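Local coordinates for protein acetyl-CoA acetyltransferase (Bacillus anthracis, PDB 3SS6) that probably catalyses the reversible thiolytic interconversion of acetoacetyl-CoA and two molecules of acetyl-CoA, at residues A120-P125 with L251-A256; N26-E31 with I60-E65; H5-T10 with Q104-V109; H49-V54 with S110-A115. All coordinates share one frame; numbering follows the deposited sequence.

Contact 1: residues A120-P125 with L251-A256; sequences AMSSSP and LNDGSA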
loop_
_atom_site.group_PDB
_atom_site.type_symbol
_atom_site.label_atom_id
_atom_site.label_comp_id
_atom_site.label_asym_id
_atom_site.label_seq_id
_atom_site.Cartn_x
_atom_site.Cartn_y
_atom_site.Cartn_z
ATOM N N ALA A 120 -10.773 -17.449 7.509
ATOM C CA ALA A 120 -9.401 -17.667 7.072
ATOM C C ALA A 120 -8.642 -16.432 7.530
ATOM O O ALA A 120 -8.478 -15.462 6.780
ATOM C CB ALA A 120 -9.336 -17.825 5.559
ATOM N N MET A 121 -8.215 -16.445 8.787
ATOM C CA MET A 121 -7.599 -15.252 9.357
ATOM C C MET A 121 -6.201 -15.054 8.771
ATOM O O MET A 121 -5.817 -13.929 8.479
ATOM C CB MET A 121 -7.596 -15.321 10.888
ATOM C CG MET A 121 -9.022 -15.436 11.432
ATOM S SD MET A 121 -9.208 -15.471 13.233
ATOM C CE MET A 121 -9.025 -13.718 13.630
ATOM N N SER A 122 -5.467 -16.152 8.569
ATOM C CA SER A 122 -4.096 -16.089 8.069
ATOM C C SER A 122 -3.981 -15.402 6.711
ATOM O O SER A 122 -2.969 -14.763 6.421
ATOM C CB SER A 122 -3.483 -17.487 7.957
ATOM O OG SER A 122 -3.408 -18.155 9.211
ATOM N N SER A 123 -4.992 -15.566 5.860
ATOM C CA SER A 123 -4.934 -15.015 4.496
ATOM C C SER A 123 -5.669 -13.679 4.368
ATOM O O SER A 123 -5.820 -13.126 3.261
ATOM C CB SER A 123 -5.495 -16.035 3.495
ATOM O OG SER A 123 -6.846 -16.351 3.817
ATOM N N SER A 124 -6.132 -13.143 5.492
ATOM C CA SER A 124 -6.876 -11.885 5.462
ATOM C C SER A 124 -5.979 -10.725 5.034
ATOM O O SER A 124 -4.799 -10.684 5.390
ATOM C CB SER A 124 -7.513 -11.605 6.827
ATOM O OG SER A 124 -8.542 -12.549 7.081
ATOM N N PRO A 125 -6.540 -9.780 4.260
ATOM C CA PRO A 125 -5.743 -8.699 3.668
ATOM C C PRO A 125 -5.428 -7.548 4.612
ATOM O O PRO A 125 -5.884 -7.520 5.770
ATOM C CB PRO A 125 -6.644 -8.199 2.534
ATOM C CG PRO A 125 -8.018 -8.384 3.069
ATOM C CD PRO A 125 -7.952 -9.708 3.841
ATOM N N LEU A 251 -5.595 -16.728 17.118
ATOM C CA LEU A 251 -6.060 -16.328 15.801
ATOM C C LEU A 251 -5.941 -17.603 14.969
ATOM O O LEU A 251 -4.895 -18.261 14.984
ATOM C CB LEU A 251 -5.157 -15.237 15.232
ATOM C CG LEU A 251 -4.967 -13.976 16.093
ATOM C CD1 LEU A 251 -4.006 -12.986 15.429
ATOM C CD2 LEU A 251 -6.302 -13.317 16.381
ATOM N N ASN A 252 -7.008 -17.974 14.274
ATOM C CA ASN A 252 -7.066 -19.313 13.686
ATOM C C ASN A 252 -7.875 -19.380 12.403
ATOM O O ASN A 252 -8.618 -18.454 12.072
ATOM C CB ASN A 252 -7.658 -20.302 14.694
ATOM C CG ASN A 252 -6.778 -20.490 15.912
ATOM O OD1 ASN A 252 -5.872 -21.342 15.925
ATOM N ND2 ASN A 252 -7.036 -19.708 16.945
ATOM N N ASP A 253 -7.726 -20.497 11.684
ATOM C CA ASP A 253 -8.418 -20.707 10.409
ATOM C C ASP A 253 -9.272 -21.965 10.501
ATOM O O ASP A 253 -8.822 -22.984 11.017
ATOM C CB ASP A 253 -7.399 -20.894 9.275
ATOM C CG ASP A 253 -6.367 -19.780 9.219
ATOM O OD1 ASP A 253 -6.730 -18.612 9.458
ATOM O OD2 ASP A 253 -5.183 -20.060 8.932
ATOM N N GLY A 254 -10.491 -21.920 9.987
ATOM C CA GLY A 254 -11.304 -23.131 10.005
ATOM C C GLY A 254 -12.657 -22.947 9.361
ATOM O O GLY A 254 -13.113 -21.831 9.211
ATOM N N SER A 255 -13.295 -24.046 8.978
ATOM C CA SER A 255 -14.687 -23.986 8.536
ATOM C C SER A 255 -15.482 -25.091 9.210
ATOM O O SER A 255 -14.910 -26.072 9.715
ATOM C CB SER A 255 -14.779 -24.127 7.010
ATOM O OG SER A 255 -14.240 -25.377 6.587
ATOM N N ALA A 256 -16.802 -24.923 9.252
ATOM C CA ALA A 256 -17.669 -25.923 9.873
ATOM C C ALA A 256 -19.068 -25.796 9.292
ATOM O O ALA A 256 -19.566 -24.686 9.108
ATOM C CB ALA A 256 -17.698 -25.734 11.392
#
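The carboxylate of Asp253 meets the start of a type I turn, Met121 to Ser124, and polar bonds to its two oxygens dominate this contact. OD1 takes the backbone NH of Ser122: Ser122 N lies 2.9 Å from Asp253 OD1 in a nearly straight bond (169°), on the syn side and somewhat out of the carboxylate plane. The NH of Met121 also leans on the same oxygen, but that bond is bent and weak. OD2 is claimed by the hydroxyl, with Ser122 OG donating to the syn lone pair of Asp253 OD2 at 2.6 Å. Ser122 carries its OG beside its own backbone N (chi1 -61°), which brings hydroxyl and NH to the same carboxylate, one oxygen each. The OG has a further hydrogen-bond partner in Gly21 N.

Sulfur and apolar contacts run alongside. The Met121 chain lies along the backbone of 251-253, its CG 3.1 Å from Asn252 O, and Asn252 N points a weak, long bond at Met121 SD. A bend at chi3 (79°) turns the methyl toward leucine, leaving Met121 CE 3.9 Å from Leu251 CD2, the two side chains crossing at about a right angle.

From the end of the turn, Ser124 OG bonds back to Ala120 O, just ahead of it, at 2.9 Å, while Ser122 O and Ser124 O are bonded by Trp133 and Arg132 of the second subunit.

The chemistry amounts to a buried acid whose two oxygens receive an NH and a hydroxyl from one serine; such donors would be expected to favour its ionised form and to fix the turn leaving strand 112-120 against strand 252-262.

Contact 2: residues N26-E31 with I60-E65; sequences NVTPVE and IQRTDE. With SO4 (sulfate ion), chain J.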
loop_
_atom_site.group_PDB
_atom_site.type_symbol
_atom_site.label_atom_id
_atom_site.label_comp_id
_atom_site.label_asym_id
_atom_site.label_seq_id
_atom_site.Cartn_x
_atom_site.Cartn_y
_atom_site.Cartn_z
ATOM N N ASN A 26 -2.240 -20.183 3.319
ATOM C CA ASN A 26 -2.473 -19.766 1.942
ATOM C C ASN A 26 -3.804 -20.244 1.406
ATOM O O ASN A 26 -3.921 -20.543 0.214
ATOM C CB ASN A 26 -1.375 -20.334 1.048
ATOM C CG ASN A 26 -0.012 -19.803 1.410
ATOM O OD1 ASN A 26 0.138 -18.617 1.685
ATOM N ND2 ASN A 26 0.984 -20.680 1.428
ATOM N N VAL A 27 -4.797 -20.341 2.279
ATOM C CA VAL A 27 -6.116 -20.782 1.849
ATOM C C VAL A 27 -7.107 -19.645 2.075
ATOM O O VAL A 27 -7.095 -19.033 3.150
ATOM C CB VAL A 27 -6.551 -22.035 2.623
ATOM C CG1 VAL A 27 -7.929 -22.495 2.199
ATOM C CG2 VAL A 27 -5.528 -23.167 2.404
ATOM N N THR A 28 -7.957 -19.370 1.079
ATOM C CA THR A 28 -8.979 -18.332 1.225
ATOM C C THR A 28 -10.229 -18.896 1.905
ATOM O O THR A 28 -10.377 -20.118 2.031
ATOM C CB THR A 28 -9.418 -17.725 -0.131
ATOM O OG1 THR A 28 -10.217 -18.671 -0.856
ATOM C CG2 THR A 28 -8.213 -17.306 -0.966
ATOM N N PRO A 29 -11.138 -18.010 2.345
ATOM C CA PRO A 29 -12.334 -18.551 3.007
ATOM C C PRO A 29 -13.157 -19.456 2.097
ATOM O O PRO A 29 -13.656 -20.483 2.561
ATOM C CB PRO A 29 -13.125 -17.286 3.394
ATOM C CG PRO A 29 -12.074 -16.219 3.567
ATOM C CD PRO A 29 -11.060 -16.539 2.453
ATOM N N VAL A 30 -13.328 -19.085 0.833
ATOM C CA VAL A 30 -14.067 -19.953 -0.088
ATOM C C VAL A 30 -13.369 -21.302 -0.237
ATOM O O VAL A 30 -14.014 -22.345 -0.169
ATOM C CB VAL A 30 -14.283 -19.286 -1.465
ATOM C CG1 VAL A 30 -14.733 -20.319 -2.516
ATOM C CG2 VAL A 30 -15.312 -18.155 -1.340
ATOM N N GLU A 31 -12.048 -21.284 -0.382
ATOM C CA GLU A 31 -11.303 -22.532 -0.540
ATOM C C GLU A 31 -11.449 -23.439 0.671
ATOM O O GLU A 31 -11.494 -24.665 0.540
ATOM C CB GLU A 31 -9.831 -22.237 -0.813
ATOM C CG GLU A 31 -9.629 -21.574 -2.162
ATOM C CD GLU A 31 -8.213 -21.092 -2.373
ATOM O OE1 GLU A 31 -7.475 -20.946 -1.382
ATOM O OE2 GLU A 31 -7.842 -20.840 -3.538
ATOM N N ILE A 60 -14.622 -11.638 8.375
ATOM C CA ILE A 60 -13.804 -10.785 7.541
ATOM C C ILE A 60 -14.034 -11.163 6.088
ATOM O O ILE A 60 -13.234 -11.824 5.461
ATOM C CB ILE A 60 -12.304 -10.969 7.859
ATOM C CG1 ILE A 60 -12.036 -10.805 9.356
ATOM C CG2 ILE A 60 -11.471 -10.007 7.052
ATOM C CD1 ILE A 60 -10.600 -11.040 9.760
ATOM N N GLN A 61 -15.159 -10.683 5.580
ATOM C CA GLN A 61 -15.570 -10.934 4.214
ATOM C C GLN A 61 -14.633 -10.252 3.233
ATOM O O GLN A 61 -13.997 -9.276 3.558
ATOM C CB GLN A 61 -17.042 -10.601 4.020
ATOM C CG GLN A 61 -17.912 -11.533 4.837
ATOM C CD GLN A 61 -19.353 -11.112 4.910
ATOM O OE1 GLN A 61 -19.917 -10.631 3.948
ATOM N NE2 GLN A 61 -19.957 -11.303 6.065
ATOM N N ARG A 62 -14.549 -10.803 2.036
ATOM C CA ARG A 62 -13.623 -10.283 1.045
ATOM C C ARG A 62 -14.365 -9.904 -0.223
ATOM O O ARG A 62 -15.184 -10.680 -0.727
ATOM C CB ARG A 62 -12.589 -11.344 0.696
ATOM C CG ARG A 62 -11.652 -11.689 1.839
ATOM C CD ARG A 62 -10.838 -12.948 1.526
ATOM N NE ARG A 62 -10.028 -12.814 0.312
ATOM C CZ ARG A 62 -8.756 -13.195 0.210
ATOM N NH1 ARG A 62 -8.134 -13.756 1.248
ATOM N NH2 ARG A 62 -8.106 -13.035 -0.934
ATOM N N THR A 63 -14.052 -8.727 -0.757
ATOM C CA THR A 63 -14.712 -8.300 -1.985
ATOM C C THR A 63 -14.280 -9.097 -3.215
ATOM O O THR A 63 -14.966 -9.057 -4.250
ATOM C CB THR A 63 -14.532 -6.778 -2.222
ATOM O OG1 THR A 63 -13.184 -6.414 -1.923
ATOM C CG2 THR A 63 -15.453 -6.006 -1.294
ATOM N N ASP A 64 -13.167 -9.825 -3.106
ATOM C CA ASP A 64 -12.719 -10.681 -4.204
ATOM C C ASP A 64 -13.397 -12.061 -4.190
ATOM O O ASP A 64 -13.213 -12.865 -5.114
ATOM C CB ASP A 64 -11.178 -10.765 -4.299
ATOM C CG ASP A 64 -10.531 -11.542 -3.157
ATOM O OD1 ASP A 64 -11.224 -11.953 -2.207
ATOM O OD2 ASP A 64 -9.291 -11.717 -3.207
ATOM N N GLU A 65 -14.201 -12.285 -3.158
ATOM C CA GLU A 65 -14.992 -13.492 -2.999
ATOM C C GLU A 65 -16.315 -12.981 -2.427
ATOM O O GLU A 65 -16.718 -13.373 -1.338
ATOM C CB GLU A 65 -14.314 -14.484 -2.058
ATOM C CG GLU A 65 -13.040 -15.080 -2.634
ATOM C CD GLU A 65 -12.459 -16.183 -1.775
ATOM O OE1 GLU A 65 -12.839 -16.284 -0.593
ATOM O OE2 GLU A 65 -11.617 -16.948 -2.288
HETATM S S SO4 J . 4.721 -19.033 1.790
HETATM O O1 SO4 J . 4.981 -19.007 0.353
HETATM O O2 SO4 J . 3.826 -20.144 2.105
HETATM O O3 SO4 J . 5.984 -19.204 2.500
HETATM O O4 SO4 J . 4.104 -17.772 2.199
#
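Glu65 reaches the start of helix 29-43 with both carboxylate oxygens. The hydroxyl of Thr28 donates to OE2, Thr28 OG1 to Glu65 OE2 being 2.6 Å, on the syn lone pair. OE1 accepts the NH of Val30, with Val30 N 3.2 Å from Glu65 OE1 on the syn side but 32° out of the carboxylate plane. The same oxygen rests against the valine branch, Val30 CG2 to Glu65 OE1 also being 3.2 Å. Beside it, the Pro29 ring packs on the arginine chain, Pro29 CD lying 3.7 Å from Arg62 CD, and the methyl CG2 of Thr28 sits over one face of the guanidinium.

The next shell fixes these groups. Thr28 is the N-cap: its OG1, turned between the backbone N and the carbonyl carbon (chi1 72°), accepts from Glu31 N, while Thr28 N donates to Glu31 OE1, completing a capping box. In the other segment, Arg62 grips Asp64 side-on, NE to OD1 and NH2 to OD2, in the guanidinium plane; Arg62 NH2 to Asp64 OD2 is a 2.9 Å salt bridge. Asp64 OD2 has a second cation in Lys129 of the second subunit. Farther out, Asn26 ND2 bonds O2 of a sulfate, probably from the crystallisation liquor.

The loop between strand 53-57 and helix 68-75 is thereby tied to the amino end of helix 29-43, with Val30 also packing on Thr71 and Ala75 of helix 68-75.

Contact 3: residues H5-T10 with Q104-V109; sequences HNVVIT and QIQLGV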
loop_
_atom_site.group_PDB
_atom_site.type_symbol
_atom_site.label_atom_id
_atom_site.label_comp_id
_atom_site.label_asym_id
_atom_site.label_seq_id
_atom_site.Cartn_x
_atom_site.Cartn_y
_atom_site.Cartn_z
ATOM N N HIS A 5 -42.300 -26.100 10.918
ATOM C CA HIS A 5 -41.641 -27.399 10.858
ATOM C C HIS A 5 -40.551 -27.553 11.899
ATOM O O HIS A 5 -39.820 -26.606 12.177
ATOM C CB HIS A 5 -41.049 -27.603 9.464
ATOM C CG HIS A 5 -42.086 -27.660 8.389
ATOM N ND1 HIS A 5 -42.698 -28.836 8.011
ATOM C CD2 HIS A 5 -42.647 -26.682 7.642
ATOM C CE1 HIS A 5 -43.581 -28.581 7.062
ATOM N NE2 HIS A 5 -43.573 -27.283 6.820
ATOM N N ASN A 6 -40.429 -28.749 12.469
ATOM C CA ASN A 6 -39.290 -29.027 13.335
ATOM C C ASN A 6 -38.038 -29.071 12.484
ATOM O O ASN A 6 -38.077 -29.553 11.351
ATOM C CB ASN A 6 -39.444 -30.373 14.045
ATOM C CG ASN A 6 -40.594 -30.394 15.043
ATOM O OD1 ASN A 6 -41.126 -29.352 15.419
ATOM N ND2 ASN A 6 -40.956 -31.600 15.502
ATOM N N VAL A 7 -36.927 -28.597 13.041
ATOM C CA VAL A 7 -35.648 -28.564 12.329
ATOM C C VAL A 7 -34.707 -29.649 12.861
ATOM O O VAL A 7 -34.425 -29.704 14.058
ATOM C CB VAL A 7 -34.978 -27.208 12.494
ATOM C CG1 VAL A 7 -33.666 -27.162 11.690
ATOM C CG2 VAL A 7 -35.927 -26.099 12.047
ATOM N N VAL A 8 -34.224 -30.510 11.974
ATOM C CA VAL A 8 -33.277 -31.544 12.366
ATOM C C VAL A 8 -31.973 -31.375 11.602
ATOM O O VAL A 8 -31.915 -30.696 10.577
ATOM C CB VAL A 8 -33.842 -32.979 12.173
ATOM C CG1 VAL A 8 -35.099 -33.166 13.026
ATOM C CG2 VAL A 8 -34.130 -33.253 10.713
ATOM N N ILE A 9 -30.924 -31.988 12.132
ATOM C CA ILE A 9 -29.576 -31.840 11.609
ATOM C C ILE A 9 -29.112 -33.223 11.196
ATOM O O ILE A 9 -29.085 -34.135 12.023
ATOM C CB ILE A 9 -28.637 -31.305 12.712
ATOM C CG1 ILE A 9 -29.033 -29.873 13.094
ATOM C CG2 ILE A 9 -27.175 -31.334 12.247
ATOM C CD1 ILE A 9 -28.520 -29.440 14.459
ATOM N N THR A 10 -28.745 -33.388 9.929
ATOM C CA THR A 10 -28.389 -34.726 9.432
ATOM C C THR A 10 -26.891 -34.976 9.226
ATOM O O THR A 10 -26.471 -36.127 9.017
ATOM C CB THR A 10 -29.141 -35.049 8.125
ATOM O OG1 THR A 10 -28.779 -34.100 7.117
ATOM C CG2 THR A 10 -30.650 -35.009 8.356
ATOM N N GLN A 104 -35.591 -20.481 8.071
ATOM C CA GLN A 104 -36.085 -20.792 6.733
ATOM C C GLN A 104 -36.812 -22.132 6.721
ATOM O O GLN A 104 -37.851 -22.278 6.086
ATOM C CB GLN A 104 -34.944 -20.825 5.714
ATOM C CG GLN A 104 -34.344 -19.458 5.432
ATOM C CD GLN A 104 -33.459 -19.448 4.196
ATOM O OE1 GLN A 104 -33.147 -20.499 3.629
ATOM N NE2 GLN A 104 -33.049 -18.263 3.780
ATOM N N ILE A 105 -36.262 -23.116 7.423
ATOM C CA ILE A 105 -36.878 -24.443 7.442
ATOM C C ILE A 105 -38.181 -24.437 8.229
ATOM O O ILE A 105 -39.179 -25.013 7.793
ATOM C CB ILE A 105 -35.900 -25.495 7.986
ATOM C CG1 ILE A 105 -34.711 -25.622 7.021
ATOM C CG2 ILE A 105 -36.620 -26.843 8.218
ATOM C CD1 ILE A 105 -33.502 -26.356 7.608
ATOM N N GLN A 106 -38.186 -23.778 9.384
ATOM C CA GLN A 106 -39.412 -23.720 10.176
ATOM C C GLN A 106 -40.562 -23.120 9.369
ATOM O O GLN A 106 -41.713 -23.571 9.469
ATOM C CB GLN A 106 -39.196 -22.889 11.437
ATOM C CG GLN A 106 -38.203 -23.466 12.440
ATOM C CD GLN A 106 -37.903 -22.464 13.552
ATOM O OE1 GLN A 106 -36.820 -21.854 13.600
ATOM N NE2 GLN A 106 -38.882 -22.262 14.431
ATOM N N LEU A 107 -40.250 -22.100 8.579
ATOM C CA LEU A 107 -41.256 -21.387 7.798
ATOM C C LEU A 107 -41.629 -22.063 6.484
ATOM O O LEU A 107 -42.608 -21.677 5.842
ATOM C CB LEU A 107 -40.767 -19.965 7.513
ATOM C CG LEU A 107 -40.823 -19.039 8.727
ATOM C CD1 LEU A 107 -40.110 -17.733 8.404
ATOM C CD2 LEU A 107 -42.278 -18.771 9.102
ATOM N N GLY A 108 -40.850 -23.064 6.077
ATOM C CA GLY A 108 -41.056 -23.685 4.787
ATOM C C GLY A 108 -40.501 -22.878 3.626
ATOM O O GLY A 108 -40.814 -23.159 2.466
ATOM N N VAL A 109 -39.690 -21.869 3.935
ATOM C CA VAL A 109 -38.950 -21.122 2.911
ATOM C C VAL A 109 -37.968 -22.054 2.195
ATOM O O VAL A 109 -37.813 -21.986 0.971
ATOM C CB VAL A 109 -38.182 -19.939 3.528
ATOM C CG1 VAL A 109 -37.171 -19.347 2.535
ATOM C CG2 VAL A 109 -39.158 -18.873 4.019
#
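Ile105, in the last turn of helix 93-107, packs against Val7 at the start of strand 7-19. Its CG2 branch lies 4.0 Å from Val7 CG2, the two side chains crossing at about a right angle, while Ile105 O looks toward the histidine, 3.6 Å from His5 CB. Gln106 follows with the backbone bond of the contact: His5 N donates to Gln106 O at 3.0 Å, meeting a lone pair in the carbonyl plane. The CD2 edge of the imidazole also faces Gln106 O near the ring plane. In return, Gln106 CA makes a CA-H...O contact with His5 O. With its CG beside the backbone N (chi1 -65°), Gln106 lays that carbon 3.5 Å from Val7 CG2, and its polar end continues to Tyr280, whose hydroxyl bonds OE1. At Gly108 the helix ends in a Schellman motif; the positive phi (78°) suits glycine, and Gly108 N comes within 4.3 Å of His5 CD2.

In the fold, the contact joins the carboxyl end of helix 93-107 to the segment leading into strand 7-19. Both Ile105 and Val7 touch Leu260 of the adjoining strand 252-262, Val7 also meets Ile277 of strand 275-284, and Leu107 of the second subunit packs on Gln106.

Contact 4: residues H49-V54 with S110-A115; sequences HEVDEV and SEVVVA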
loop_
_atom_site.group_PDB
_atom_site.type_symbol
_atom_site.label_atom_id
_atom_site.label_comp_id
_atom_site.label_asym_id
_atom_site.label_seq_id
_atom_site.Cartn_x
_atom_site.Cartn_y
_atom_site.Cartn_z
ATOM N N HIS A 49 -28.380 -30.816 -5.665
ATOM C CA HIS A 49 -29.505 -30.116 -6.277
ATOM C C HIS A 49 -30.688 -29.969 -5.311
ATOM O O HIS A 49 -31.566 -29.125 -5.515
ATOM C CB HIS A 49 -29.942 -30.802 -7.578
ATOM C CG HIS A 49 -30.692 -32.078 -7.367
ATOM N ND1 HIS A 49 -30.091 -33.316 -7.428
ATOM C CD2 HIS A 49 -31.998 -32.305 -7.096
ATOM C CE1 HIS A 49 -30.994 -34.253 -7.202
ATOM N NE2 HIS A 49 -32.159 -33.666 -6.998
ATOM N N GLU A 50 -30.694 -30.771 -4.248
ATOM C CA GLU A 50 -31.779 -30.725 -3.272
ATOM C C GLU A 50 -31.548 -29.653 -2.217
ATOM O O GLU A 50 -32.443 -29.355 -1.411
ATOM C CB GLU A 50 -31.933 -32.064 -2.572
ATOM C CG GLU A 50 -32.371 -33.161 -3.489
ATOM C CD GLU A 50 -32.500 -34.461 -2.750
ATOM O OE1 GLU A 50 -33.600 -34.715 -2.220
ATOM O OE2 GLU A 50 -31.501 -35.208 -2.678
ATOM N N VAL A 51 -30.348 -29.079 -2.210
ATOM C CA VAL A 51 -30.036 -28.015 -1.254
ATOM C C VAL A 51 -30.663 -26.700 -1.694
ATOM O O VAL A 51 -30.403 -26.216 -2.797
ATOM C CB VAL A 51 -28.518 -27.826 -1.100
ATOM C CG1 VAL A 51 -28.226 -26.677 -0.140
ATOM C CG2 VAL A 51 -27.874 -29.135 -0.614
ATOM N N ASP A 52 -31.483 -26.115 -0.829
ATOM C CA ASP A 52 -32.186 -24.882 -1.180
ATOM C C ASP A 52 -31.344 -23.611 -0.966
ATOM O O ASP A 52 -31.532 -22.606 -1.657
ATOM C CB ASP A 52 -33.507 -24.815 -0.408
ATOM C CG ASP A 52 -34.466 -25.932 -0.814
ATOM O OD1 ASP A 52 -34.659 -26.133 -2.032
ATOM O OD2 ASP A 52 -35.002 -26.641 0.066
ATOM N N GLU A 53 -30.416 -23.653 -0.017
ATOM C CA GLU A 53 -29.654 -22.467 0.350
ATOM C C GLU A 53 -28.399 -22.897 1.097
ATOM O O GLU A 53 -28.423 -23.882 1.829
ATOM C CB GLU A 53 -30.496 -21.606 1.294
ATOM C CG GLU A 53 -29.957 -20.223 1.588
ATOM C CD GLU A 53 -30.542 -19.186 0.656
ATOM O OE1 GLU A 53 -31.639 -18.659 0.947
ATOM O OE2 GLU A 53 -29.898 -18.905 -0.368
ATOM N N VAL A 54 -27.313 -22.157 0.898
ATOM C CA VAL A 54 -26.114 -22.271 1.732
ATOM C C VAL A 54 -26.010 -20.963 2.501
ATOM O O VAL A 54 -26.055 -19.898 1.904
ATOM C CB VAL A 54 -24.844 -22.450 0.881
ATOM C CG1 VAL A 54 -23.584 -22.359 1.743
ATOM C CG2 VAL A 54 -24.905 -23.801 0.130
ATOM N N SER A 110 -37.316 -22.925 2.969
ATOM C CA SER A 110 -36.423 -23.948 2.436
ATOM C C SER A 110 -36.761 -25.297 3.045
ATOM O O SER A 110 -37.278 -25.355 4.159
ATOM C CB SER A 110 -34.970 -23.635 2.793
ATOM O OG SER A 110 -34.549 -22.396 2.271
ATOM N N GLU A 111 -36.451 -26.379 2.332
ATOM C CA GLU A 111 -36.607 -27.717 2.889
ATOM C C GLU A 111 -35.283 -28.267 3.394
ATOM O O GLU A 111 -35.251 -29.001 4.375
ATOM C CB GLU A 111 -37.216 -28.675 1.860
ATOM C CG GLU A 111 -38.673 -28.366 1.553
ATOM C CD GLU A 111 -39.330 -29.435 0.703
ATOM O OE1 GLU A 111 -38.643 -30.034 -0.152
ATOM O OE2 GLU A 111 -40.537 -29.680 0.902
ATOM N N VAL A 112 -34.202 -27.906 2.707
ATOM C CA VAL A 112 -32.848 -28.344 3.048
ATOM C C VAL A 112 -31.919 -27.129 3.004
ATOM O O VAL A 112 -31.874 -26.417 2.005
ATOM C CB VAL A 112 -32.326 -29.392 2.029
ATOM C CG1 VAL A 112 -30.889 -29.798 2.348
ATOM C CG2 VAL A 112 -33.215 -30.629 2.030
ATOM N N VAL A 113 -31.185 -26.879 4.086
ATOM C CA VAL A 113 -30.212 -25.785 4.096
ATOM C C VAL A 113 -28.873 -26.288 4.618
ATOM O O VAL A 113 -28.831 -27.058 5.581
ATOM C CB VAL A 113 -30.678 -24.629 4.998
ATOM C CG1 VAL A 113 -29.651 -23.471 4.973
ATOM C CG2 VAL A 113 -32.047 -24.143 4.570
ATOM N N VAL A 114 -27.789 -25.865 3.973
ATOM C CA VAL A 114 -26.441 -26.162 4.447
ATOM C C VAL A 114 -25.935 -24.876 5.105
ATOM O O VAL A 114 -25.926 -23.816 4.484
ATOM C CB VAL A 114 -25.524 -26.572 3.293
ATOM C CG1 VAL A 114 -24.106 -26.784 3.794
ATOM C CG2 VAL A 114 -26.048 -27.858 2.642
ATOM N N ALA A 115 -25.546 -24.956 6.371
ATOM C CA ALA A 115 -25.247 -23.728 7.101
ATOM C C ALA A 115 -24.096 -23.928 8.048
ATOM O O ALA A 115 -23.907 -25.009 8.600
ATOM C CB ALA A 115 -26.472 -23.254 7.877
#
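The carboxylate of Asp52 receives two backbone NH groups on one oxygen, from opposite faces of its plane. Glu111 N lies 2.7 Å from Asp52 OD2 and Val112 N 3.0 Å from the same Asp52 OD2, both on the anti side and 26-30° out of the plane. Asp52 CG sits beside its own backbone N (chi1 -65°), which aims the carboxylate at the loop residues just before strand 112-120. Nearer the backbone, Asp52 CB packs on Ser110 CB at 3.7 Å.

The backbones supply the rest of the bonding. Asp52 N donates to Val112 O at 2.9 Å, so the aspartate both gives and takes at Val112. Further on, Val114 N meets Glu53 O at 3.0 Å, nearly in line with the carbonyl, and Val54 pairs with Val114 in parallel. Val51 CG1 touches Val114 CG2 at 3.7 Å, and Glu50 O lies against Val112 CB.

Strand 53-57 thus runs parallel to strand 112-120 in the large mixed sheet, between it and strand 83-88. Val54 and Val114 share Leu37 of helix 29-43 on one side, while Val113 packs on Ala101 and Ile105 of helix 93-107; Glu53 OE2 reaches Thr83 and makes a salt bridge to Arg89 of the second subunit.

Overall arrangement
All four contacts lie in the N-terminal thiolase region, and contacts 1, 3 and 4 reach the same mixed sheet. Contacts 3 and 4 touch, their centres 10 Å apart: Gln104 OE1 lies 2.7 Å from Ser110 OG, a probable hydrogen bond. Contacts 1 and 2 also touch, their centres 9 Å apart, where Ser123 OG stands 2.8 Å from Val27 O. Contacts 2 and 3 are far apart, centres about 29 Å, but contacts 1 and 4 come within about 4 Å at their nearest atoms, on the neighbouring strands 252-262 and 112-120. Cys91, modified to S-hydroxycysteine and probably the nucleophile as in other thiolases, sits just ahead of helix 93-107, whose far end makes contact 3.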